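Local coordinates for protein PurR transcriptional regulator (Vibrio parahaemolyticus, PDB 3D8U) that probably acts as a LacI/PurR-type transcription factor that binds regulatory DNA, its crystallised part having the two-domain fold of periplasmic binding proteins, at residues Phe120-Arg129 against Ser181-Ile192; Ile211-Ser219 against Leu229-Glu237. All coordinates share one frame; numbering follows the deposited sequence.

Contact 1 of 2, residues Phe120-Arg129 against Ser181-Ile192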
loop_
_atom_site.group_PDB
_atom_site.type_symbol
_atom_site.label_atom_id
_atom_site.label_comp_id
_atom_site.label_asym_id
_atom_site.label_seq_id
_atom_site.Cartn_x
_atom_site.Cartn_y
_atom_site.Cartn_z
ATOM N N PHE B 120 -8.169 -22.466 20.835
ATOM C CA PHE B 120 -9.237 -21.932 19.988
ATOM C C PHE B 120 -9.555 -22.899 18.847
ATOM O O PHE B 120 -8.991 -22.844 17.746
ATOM C CB PHE B 120 -8.845 -20.567 19.456
ATOM C CG PHE B 120 -8.496 -19.577 20.535
ATOM C CD1 PHE B 120 -7.160 -19.301 20.841
ATOM C CD2 PHE B 120 -9.493 -18.942 21.263
ATOM C CE1 PHE B 120 -6.815 -18.397 21.841
ATOM C CE2 PHE B 120 -9.175 -18.060 22.270
ATOM C CZ PHE B 120 -7.823 -17.768 22.562
ATOM N N LYS B 121 -10.474 -23.804 19.105
ATOM C CA LYS B 121 -10.663 -24.898 18.179
ATOM C C LYS B 121 -11.732 -24.683 17.086
ATOM O O LYS B 121 -12.000 -25.616 16.299
ATOM C CB LYS B 121 -10.902 -26.212 18.962
ATOM C CG LYS B 121 -9.658 -26.660 19.776
ATOM C CD LYS B 121 -9.896 -27.896 20.603
ATOM C CE LYS B 121 -8.627 -28.734 20.657
ATOM N NZ LYS B 121 -8.866 -30.246 20.626
ATOM N N ASN B 122 -12.388 -23.525 17.015
ATOM C CA ASN B 122 -13.300 -23.434 15.876
ATOM C C ASN B 122 -13.218 -22.230 15.008
ATOM O O ASN B 122 -14.004 -21.302 15.103
ATOM C CB ASN B 122 -14.730 -23.979 16.098
ATOM C CG ASN B 122 -15.432 -23.331 17.217
ATOM O OD1 ASN B 122 -16.055 -24.005 18.048
ATOM N ND2 ASN B 122 -15.359 -22.006 17.263
ATOM N N VAL B 123 -12.264 -22.359 14.096
ATOM C CA VAL B 123 -11.649 -21.281 13.404
ATOM C C VAL B 123 -12.353 -21.080 12.106
ATOM O O VAL B 123 -12.643 -22.026 11.424
ATOM C CB VAL B 123 -10.191 -21.652 13.085
ATOM C CG1 VAL B 123 -9.431 -20.436 12.601
ATOM C CG2 VAL B 123 -9.517 -22.236 14.296
ATOM N N GLY B 124 -12.619 -19.830 11.770
ATOM C CA GLY B 124 -13.074 -19.489 10.447
ATOM C C GLY B 124 -11.900 -18.906 9.697
ATOM O O GLY B 124 -10.865 -18.547 10.291
ATOM N N PHE B 125 -12.059 -18.795 8.387
ATOM C CA PHE B 125 -11.019 -18.220 7.540
ATOM C C PHE B 125 -11.606 -17.146 6.644
ATOM O O PHE B 125 -12.642 -17.361 6.006
ATOM C CB PHE B 125 -10.448 -19.337 6.665
ATOM C CG PHE B 125 -9.330 -18.915 5.766
ATOM C CD1 PHE B 125 -8.003 -18.999 6.197
ATOM C CD2 PHE B 125 -9.590 -18.487 4.465
ATOM C CE1 PHE B 125 -6.942 -18.650 5.345
ATOM C CE2 PHE B 125 -8.531 -18.123 3.592
ATOM C CZ PHE B 125 -7.212 -18.204 4.035
ATOM N N ILE B 126 -10.944 -16.013 6.547
ATOM C CA ILE B 126 -11.361 -15.056 5.562
ATOM C C ILE B 126 -10.147 -14.683 4.740
ATOM O O ILE B 126 -9.140 -14.260 5.292
ATOM C CB ILE B 126 -11.947 -13.811 6.230
ATOM C CG1 ILE B 126 -13.182 -14.167 7.053
ATOM C CG2 ILE B 126 -12.346 -12.810 5.202
ATOM C CD1 ILE B 126 -13.503 -13.117 8.115
ATOM N N GLY B 127 -10.238 -14.823 3.423
ATOM C CA GLY B 127 -9.152 -14.371 2.546
ATOM C C GLY B 127 -9.562 -13.763 1.216
ATOM O O GLY B 127 -10.700 -13.930 0.774
ATOM N N ALA B 128 -8.647 -13.056 0.559
ATOM C CA ALA B 128 -8.981 -12.515 -0.758
ATOM C C ALA B 128 -7.945 -12.703 -1.838
ATOM O O ALA B 128 -6.901 -13.308 -1.634
ATOM C CB ALA B 128 -9.345 -11.078 -0.652
ATOM N N ARG B 129 -8.242 -12.105 -2.988
ATOM C CA ARG B 129 -7.619 -12.434 -4.285
ATOM C C ARG B 129 -7.389 -13.941 -4.372
ATOM O O ARG B 129 -6.292 -14.406 -4.631
ATOM C CB ARG B 129 -6.396 -11.560 -4.655
ATOM C CG ARG B 129 -5.609 -10.960 -3.515
ATOM C CD ARG B 129 -4.650 -11.958 -2.893
ATOM N NE ARG B 129 -3.305 -11.900 -3.481
ATOM C CZ ARG B 129 -2.432 -12.912 -3.460
ATOM N NH1 ARG B 129 -2.761 -14.078 -2.885
ATOM N NH2 ARG B 129 -1.232 -12.766 -4.032
ATOM N N SER B 181 -21.041 -20.520 17.160
ATOM C CA SER B 181 -20.030 -21.092 18.015
ATOM C C SER B 181 -18.621 -20.612 17.609
ATOM O O SER B 181 -17.700 -20.680 18.417
ATOM C CB SER B 181 -20.109 -22.605 18.006
ATOM O OG SER B 181 -19.666 -23.050 16.751
ATOM N N LEU B 182 -18.468 -20.111 16.377
ATOM C CA LEU B 182 -17.190 -19.577 15.852
ATOM C C LEU B 182 -16.433 -18.904 16.955
ATOM O O LEU B 182 -17.045 -18.191 17.726
ATOM C CB LEU B 182 -17.452 -18.547 14.773
ATOM C CG LEU B 182 -16.206 -17.792 14.309
ATOM C CD1 LEU B 182 -15.533 -18.564 13.206
ATOM C CD2 LEU B 182 -16.528 -16.391 13.823
ATOM N N ASN B 183 -15.124 -19.115 17.047
ATOM C CA ASN B 183 -14.348 -18.496 18.118
ATOM C C ASN B 183 -12.882 -18.146 17.826
ATOM O O ASN B 183 -12.143 -17.783 18.728
ATOM C CB ASN B 183 -14.469 -19.298 19.410
ATOM C CG ASN B 183 -13.617 -20.535 19.426
ATOM O OD1 ASN B 183 -12.667 -20.669 18.677
ATOM N ND2 ASN B 183 -13.944 -21.445 20.309
ATOM N N ALA B 184 -12.467 -18.275 16.573
ATOM C CA ALA B 184 -11.243 -17.614 16.095
ATOM C C ALA B 184 -11.285 -17.336 14.573
ATOM O O ALA B 184 -12.094 -17.942 13.836
ATOM C CB ALA B 184 -10.009 -18.414 16.470
ATOM N N LEU B 185 -10.405 -16.459 14.109
ATOM C CA LEU B 185 -10.342 -16.163 12.701
ATOM C C LEU B 185 -8.938 -16.215 12.136
ATOM O O LEU B 185 -8.000 -15.699 12.763
ATOM C CB LEU B 185 -10.875 -14.762 12.495
ATOM C CG LEU B 185 -12.159 -14.480 11.738
ATOM C CD1 LEU B 185 -13.095 -15.632 11.807
ATOM C CD2 LEU B 185 -12.783 -13.222 12.341
ATOM N N VAL B 186 -8.774 -16.808 10.955
ATOM C CA VAL B 186 -7.507 -16.668 10.230
ATOM C C VAL B 186 -7.774 -15.707 9.093
ATOM O O VAL B 186 -8.614 -15.970 8.255
ATOM C CB VAL B 186 -7.005 -17.986 9.589
ATOM C CG1 VAL B 186 -5.698 -17.755 8.859
ATOM C CG2 VAL B 186 -6.834 -19.083 10.605
ATOM N N CYS B 187 -7.064 -14.606 9.042
ATOM C CA CYS B 187 -7.224 -13.685 7.948
ATOM C C CYS B 187 -6.049 -13.746 6.996
ATOM O O CYS B 187 -4.869 -13.668 7.427
ATOM C CB CYS B 187 -7.290 -12.283 8.501
ATOM S SG CYS B 187 -8.686 -12.104 9.542
ATOM N N SER B 188 -6.355 -13.816 5.707
ATOM C CA SER B 188 -5.309 -13.891 4.720
ATOM C C SER B 188 -4.408 -12.644 4.712
ATOM O O SER B 188 -3.220 -12.738 4.345
ATOM C CB SER B 188 -5.909 -14.080 3.350
ATOM O OG SER B 188 -6.390 -12.849 2.876
ATOM N N HIS B 189 -4.971 -11.508 5.126
ATOM C CA HIS B 189 -4.363 -10.203 4.914
ATOM C C HIS B 189 -4.607 -9.304 6.095
ATOM O O HIS B 189 -5.595 -9.444 6.820
ATOM C CB HIS B 189 -5.018 -9.489 3.736
ATOM C CG HIS B 189 -4.518 -9.921 2.410
ATOM N ND1 HIS B 189 -4.694 -11.197 1.934
ATOM C CD2 HIS B 189 -3.867 -9.240 1.443
ATOM C CE1 HIS B 189 -4.162 -11.288 0.729
ATOM N NE2 HIS B 189 -3.648 -10.114 0.407
ATOM N N GLU B 190 -3.739 -8.318 6.246
ATOM C CA GLU B 190 -3.803 -7.455 7.407
ATOM C C GLU B 190 -4.994 -6.515 7.403
ATOM O O GLU B 190 -5.571 -6.266 8.460
ATOM C CB GLU B 190 -2.502 -6.690 7.544
ATOM C CG GLU B 190 -2.211 -6.180 8.921
ATOM C CD GLU B 190 -1.120 -5.174 8.876
ATOM O OE1 GLU B 190 -1.107 -4.361 7.912
ATOM O OE2 GLU B 190 -0.261 -5.202 9.785
ATOM N N GLU B 191 -5.363 -5.998 6.229
ATOM C CA GLU B 191 -6.629 -5.202 6.095
ATOM C C GLU B 191 -7.841 -5.990 6.588
ATOM O O GLU B 191 -8.674 -5.481 7.322
ATOM C CB GLU B 191 -6.879 -4.771 4.662
ATOM C CG GLU B 191 -5.789 -3.917 4.120
ATOM C CD GLU B 191 -4.997 -4.571 2.993
ATOM O OE1 GLU B 191 -4.474 -5.720 3.127
ATOM O OE2 GLU B 191 -4.890 -3.874 1.952
ATOM N N ILE B 192 -7.886 -7.260 6.208
ATOM C CA ILE B 192 -8.957 -8.140 6.595
ATOM C C ILE B 192 -9.058 -8.275 8.117
ATOM O O ILE B 192 -10.125 -8.107 8.704
ATOM C CB ILE B 192 -8.747 -9.477 5.917
ATOM C CG1 ILE B 192 -8.860 -9.268 4.411
ATOM C CG2 ILE B 192 -9.710 -10.516 6.454
ATOM C CD1 ILE B 192 -8.277 -10.355 3.538
#
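F125 and V186 both send a branch off anti to the backbone N (F125 CG at chi1 -178°, V186 CG1 at chi1 180°), and these torsions bring ring and valine together on one face of the paired strands, with F125 CD1 3.7 Å from V186 CB. V123 joins them there: its CG1 touches V186 CG2 at the other branch of the same valine, leaving V186 held between two neighbours of one strand. Beyond the contact, the F125 ring meets W142 of helix 133-148, which covers this face.

The backbones are linked by a ladder in which G124 and I126 each give and accept a bond. G124 N reaches A184 O at 2.8 Å, V186 N reaches G124 O, I126 N bonds V186 O, and S188 N bonds I126 O. Strands 123-128 and 184-187 lie at the middle of the four-stranded parallel sheet of the C-terminal domain in a periplasmic-binding-protein-like fold, connected through helices 133-148 and 165-178 and edge strand 156-159. On the opposite face, I126 CG2 meets I192 CG2 (3.7 Å) at the start of helix 190-203, while I126 CD1 rests near L185 CG.

Side chains add to the backbone bonds at both ends. At the start, where N183 N bonds N122 O backbone to backbone, the N122 and N183 side chains cross at about a right angle; N122 ND2 donates to S181 O over 2.9 Å, from above the carbonyl plane rather than on a lone pair, and N122 N makes a weak bond to N183 OD1. At the far end, S188 OG accepts A128 N at 3.2 Å and also shares a hydrogen bond with H189 ND1. The other ring nitrogen, H189 NE2, bonds E15 of the N-terminal domain, and R129 CD packs 3.7 Å from H189 CE1.

Contact 2 of 2, residues Ile211-Ser219 against Leu229-Glu237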
loop_
_atom_site.group_PDB
_atom_site.type_symbol
_atom_site.label_atom_id
_atom_site.label_comp_id
_atom_site.label_asym_id
_atom_site.label_seq_id
_atom_site.Cartn_x
_atom_site.Cartn_y
_atom_site.Cartn_z
ATOM N N ILE B 211 -13.536 -14.132 20.476
ATOM C CA ILE B 211 -12.948 -14.474 19.221
ATOM C C ILE B 211 -11.436 -14.191 19.294
ATOM O O ILE B 211 -11.003 -13.116 19.773
ATOM C CB ILE B 211 -13.702 -13.738 18.111
ATOM C CG1 ILE B 211 -14.994 -14.533 17.799
ATOM C CG2 ILE B 211 -12.824 -13.541 16.881
ATOM C CD1 ILE B 211 -16.070 -13.795 17.055
ATOM N N ALA B 212 -10.641 -15.184 18.904
ATOM C CA ALA B 212 -9.219 -14.964 18.731
ATOM C C ALA B 212 -8.931 -14.614 17.274
ATOM O O ALA B 212 -9.637 -15.068 16.391
ATOM C CB ALA B 212 -8.466 -16.189 19.127
ATOM N N ILE B 213 -7.899 -13.836 16.996
ATOM C CA ILE B 213 -7.647 -13.448 15.606
ATOM C C ILE B 213 -6.192 -13.674 15.213
ATOM O O ILE B 213 -5.269 -13.411 16.003
ATOM C CB ILE B 213 -8.045 -11.944 15.344
ATOM C CG1 ILE B 213 -9.574 -11.748 15.343
ATOM C CG2 ILE B 213 -7.509 -11.445 14.004
ATOM C CD1 ILE B 213 -10.034 -10.271 15.421
ATOM N N ILE B 214 -5.948 -14.120 13.988
ATOM C CA ILE B 214 -4.545 -14.251 13.574
ATOM C C ILE B 214 -4.363 -13.869 12.112
ATOM O O ILE B 214 -5.098 -14.350 11.241
ATOM C CB ILE B 214 -3.993 -15.681 13.881
ATOM C CG1 ILE B 214 -2.469 -15.681 13.728
ATOM C CG2 ILE B 214 -4.752 -16.774 13.061
ATOM C CD1 ILE B 214 -1.834 -17.013 13.617
ATOM N N CYS B 215 -3.401 -13.001 11.831
ATOM C CA CYS B 215 -3.267 -12.458 10.474
ATOM C C CYS B 215 -2.160 -13.167 9.768
ATOM O O CYS B 215 -1.160 -13.505 10.380
ATOM C CB CYS B 215 -2.965 -10.974 10.513
ATOM S SG CYS B 215 -2.506 -10.274 8.905
ATOM N N LEU B 216 -2.321 -13.402 8.478
ATOM C CA LEU B 216 -1.350 -14.246 7.764
ATOM C C LEU B 216 -0.175 -13.469 7.158
ATOM O O LEU B 216 0.740 -14.067 6.584
ATOM C CB LEU B 216 -2.074 -15.029 6.669
ATOM C CG LEU B 216 -2.314 -16.535 6.836
ATOM C CD1 LEU B 216 -2.399 -17.010 8.288
ATOM C CD2 LEU B 216 -3.553 -16.966 6.054
ATOM N N GLU B 217 -0.221 -12.138 7.272
ATOM C CA GLU B 217 0.781 -11.263 6.670
ATOM C C GLU B 217 0.703 -9.916 7.344
ATOM O O GLU B 217 0.250 -8.939 6.752
ATOM C CB GLU B 217 0.580 -11.116 5.156
ATOM C CG GLU B 217 1.783 -10.526 4.435
ATOM C CD GLU B 217 1.449 -9.807 3.111
ATOM O OE1 GLU B 217 0.337 -9.202 2.978
ATOM O OE2 GLU B 217 2.333 -9.818 2.205
ATOM N N GLY B 218 1.114 -9.872 8.603
ATOM C CA GLY B 218 1.090 -8.628 9.384
ATOM C C GLY B 218 2.241 -7.677 9.112
ATOM O O GLY B 218 3.270 -8.039 8.555
ATOM N N SER B 219 2.041 -6.438 9.496
ATOM C CA SER B 219 3.052 -5.424 9.428
ATOM C C SER B 219 2.941 -4.695 10.759
ATOM O O SER B 219 2.113 -5.052 11.605
ATOM C CB SER B 219 2.706 -4.456 8.299
ATOM O OG SER B 219 1.876 -3.379 8.753
ATOM N N LEU B 229 -2.387 -7.663 17.321
ATOM C CA LEU B 229 -2.696 -9.003 16.854
ATOM C C LEU B 229 -1.582 -9.912 16.402
ATOM O O LEU B 229 -0.705 -9.536 15.632
ATOM C CB LEU B 229 -3.870 -9.009 15.853
ATOM C CG LEU B 229 -4.132 -7.834 14.924
ATOM C CD1 LEU B 229 -2.907 -7.646 14.044
ATOM C CD2 LEU B 229 -5.407 -8.127 14.135
ATOM N N THR B 230 -1.675 -11.132 16.902
ATOM C CA THR B 230 -0.809 -12.221 16.524
ATOM C C THR B 230 -0.793 -12.357 15.021
ATOM O O THR B 230 -1.825 -12.567 14.403
ATOM C CB THR B 230 -1.335 -13.526 17.125
ATOM O OG1 THR B 230 -1.103 -13.521 18.533
ATOM C CG2 THR B 230 -0.664 -14.735 16.506
ATOM N N SER B 231 0.375 -12.261 14.420
ATOM C CA SER B 231 0.456 -12.468 13.005
ATOM C C SER B 231 1.808 -12.967 12.540
ATOM O O SER B 231 2.812 -12.931 13.264
ATOM C CB SER B 231 0.232 -11.148 12.327
ATOM O OG SER B 231 1.506 -10.668 11.988
ATOM N N ALA B 232 1.814 -13.373 11.285
ATOM C CA ALA B 232 2.988 -13.904 10.632
ATOM C C ALA B 232 3.644 -12.783 9.896
ATOM O O ALA B 232 2.962 -12.023 9.233
ATOM C CB ALA B 232 2.585 -14.958 9.655
ATOM N N GLU B 233 4.966 -12.676 10.003
ATOM C CA GLU B 233 5.669 -11.602 9.335
ATOM C C GLU B 233 6.709 -12.146 8.407
ATOM O O GLU B 233 7.135 -13.270 8.579
ATOM C CB GLU B 233 6.284 -10.666 10.356
ATOM C CG GLU B 233 5.231 -9.825 11.063
ATOM C CD GLU B 233 5.844 -8.855 12.008
ATOM O OE1 GLU B 233 7.071 -8.682 11.958
ATOM O OE2 GLU B 233 5.109 -8.262 12.807
ATOM N N PHE B 234 7.090 -11.355 7.410
ATOM C CA PHE B 234 8.067 -11.779 6.422
ATOM C C PHE B 234 9.014 -10.616 6.212
ATOM O O PHE B 234 8.690 -9.494 6.553
ATOM C CB PHE B 234 7.400 -12.133 5.083
ATOM C CG PHE B 234 6.229 -13.085 5.193
ATOM C CD1 PHE B 234 6.405 -14.443 4.997
ATOM C CD2 PHE B 234 4.949 -12.611 5.456
ATOM C CE1 PHE B 234 5.342 -15.314 5.086
ATOM C CE2 PHE B 234 3.878 -13.472 5.563
ATOM C CZ PHE B 234 4.069 -14.824 5.367
ATOM N N ASP B 235 10.179 -10.876 5.644
ATOM C CA ASP B 235 11.154 -9.844 5.481
ATOM C C ASP B 235 11.356 -9.636 3.990
ATOM O O ASP B 235 12.296 -10.113 3.389
ATOM C CB ASP B 235 12.418 -10.221 6.244
ATOM C CG ASP B 235 13.515 -9.170 6.169
ATOM O OD1 ASP B 235 14.595 -9.512 6.698
ATOM O OD2 ASP B 235 13.345 -8.045 5.598
ATOM N N TYR B 236 10.446 -8.906 3.382
ATOM C CA TYR B 236 10.535 -8.712 1.958
ATOM C C TYR B 236 11.692 -7.803 1.606
ATOM O O TYR B 236 12.261 -7.944 0.530
ATOM C CB TYR B 236 9.218 -8.188 1.377
ATOM C CG TYR B 236 8.037 -9.112 1.571
ATOM C CD1 TYR B 236 8.081 -10.456 1.141
ATOM C CD2 TYR B 236 6.862 -8.646 2.174
ATOM C CE1 TYR B 236 6.978 -11.320 1.326
ATOM C CE2 TYR B 236 5.744 -9.493 2.354
ATOM C CZ TYR B 236 5.812 -10.828 1.929
ATOM O OH TYR B 236 4.712 -11.642 2.115
ATOM N N GLU B 237 12.053 -6.879 2.497
ATOM C CA GLU B 237 13.288 -6.119 2.280
ATOM C C GLU B 237 14.477 -7.066 2.018
ATOM O O GLU B 237 15.181 -6.872 1.032
ATOM C CB GLU B 237 13.587 -5.112 3.400
#
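The F234 ring is met in its own plane, at the edge, by L216 O, which lies 3.4 Å from F234 CE2, and E217 CG approaches the same ring atom obliquely. The Y236 ring carries F234 CB over one face, offset toward the rim, and receives E217 OE2 at its edge, near the ring plane. Both rings belong to 229-237, which leads from the C-terminal domain of this periplasmic-binding-protein-like fold over to helix 236-251 of the N-terminal domain. The E217 carboxylate is turned 76° from the Y236 ring, and Y236 OH donates to the anti lone pair of E217 OE2 over 3.0 Å. E217 gets there with CG anti to the backbone N (chi1 -165°) and an extended chain beyond. K16 of helix 16-32 touches both E217 and Y236.

Strand 212-215 is the last of the parallel C-terminal sheet, and 229-237 runs beside its C-terminal end. A single bridge, C215 with S231, joins the two: C215 N bonds T230 O at 3.0 Å, and A232 N returns a bond to C215 O. Past the bridge the chain of 211-219 turns, yet G218 N still finds A232 O.

Apolar groups fill in behind the bridge. I214 CG1 lies 3.4 Å from T230 CG2, while I213 CG2 meets L229 CD2; T230 OG1 is engaged by T272. E233 sends its carboxylate to R269 in a salt bridge, but its CG lies 3.7 Å from G218 O. At the turn, E217 N points at the sulfur of its own segment, bonding C215 SG at 3.4 Å.

From the N terminus, the chain builds the parallel sheet that begins with strand 6-10 and ends with strand 98-100, then passes through helix 104-117 into segment 120-129. Contact 1 closes a loop of 51 intervening residues, mostly helical, when 181-192 lies down beside it. Helix 190-203 leads to strand 212-215, where contact 2 opens, closing across a short connection containing helix 220-223 as the chain leaves the C-terminal sheet for helix 236-251 of the N-terminal domain. The contacts are in series, neither nesting nor crossing. They meet because strands 184-187 and 212-215 are sheet neighbours: C187 O is 2.8 Å from L216 N, a probable hydrogen bond, and E190 OE2 probably bonds S219 N.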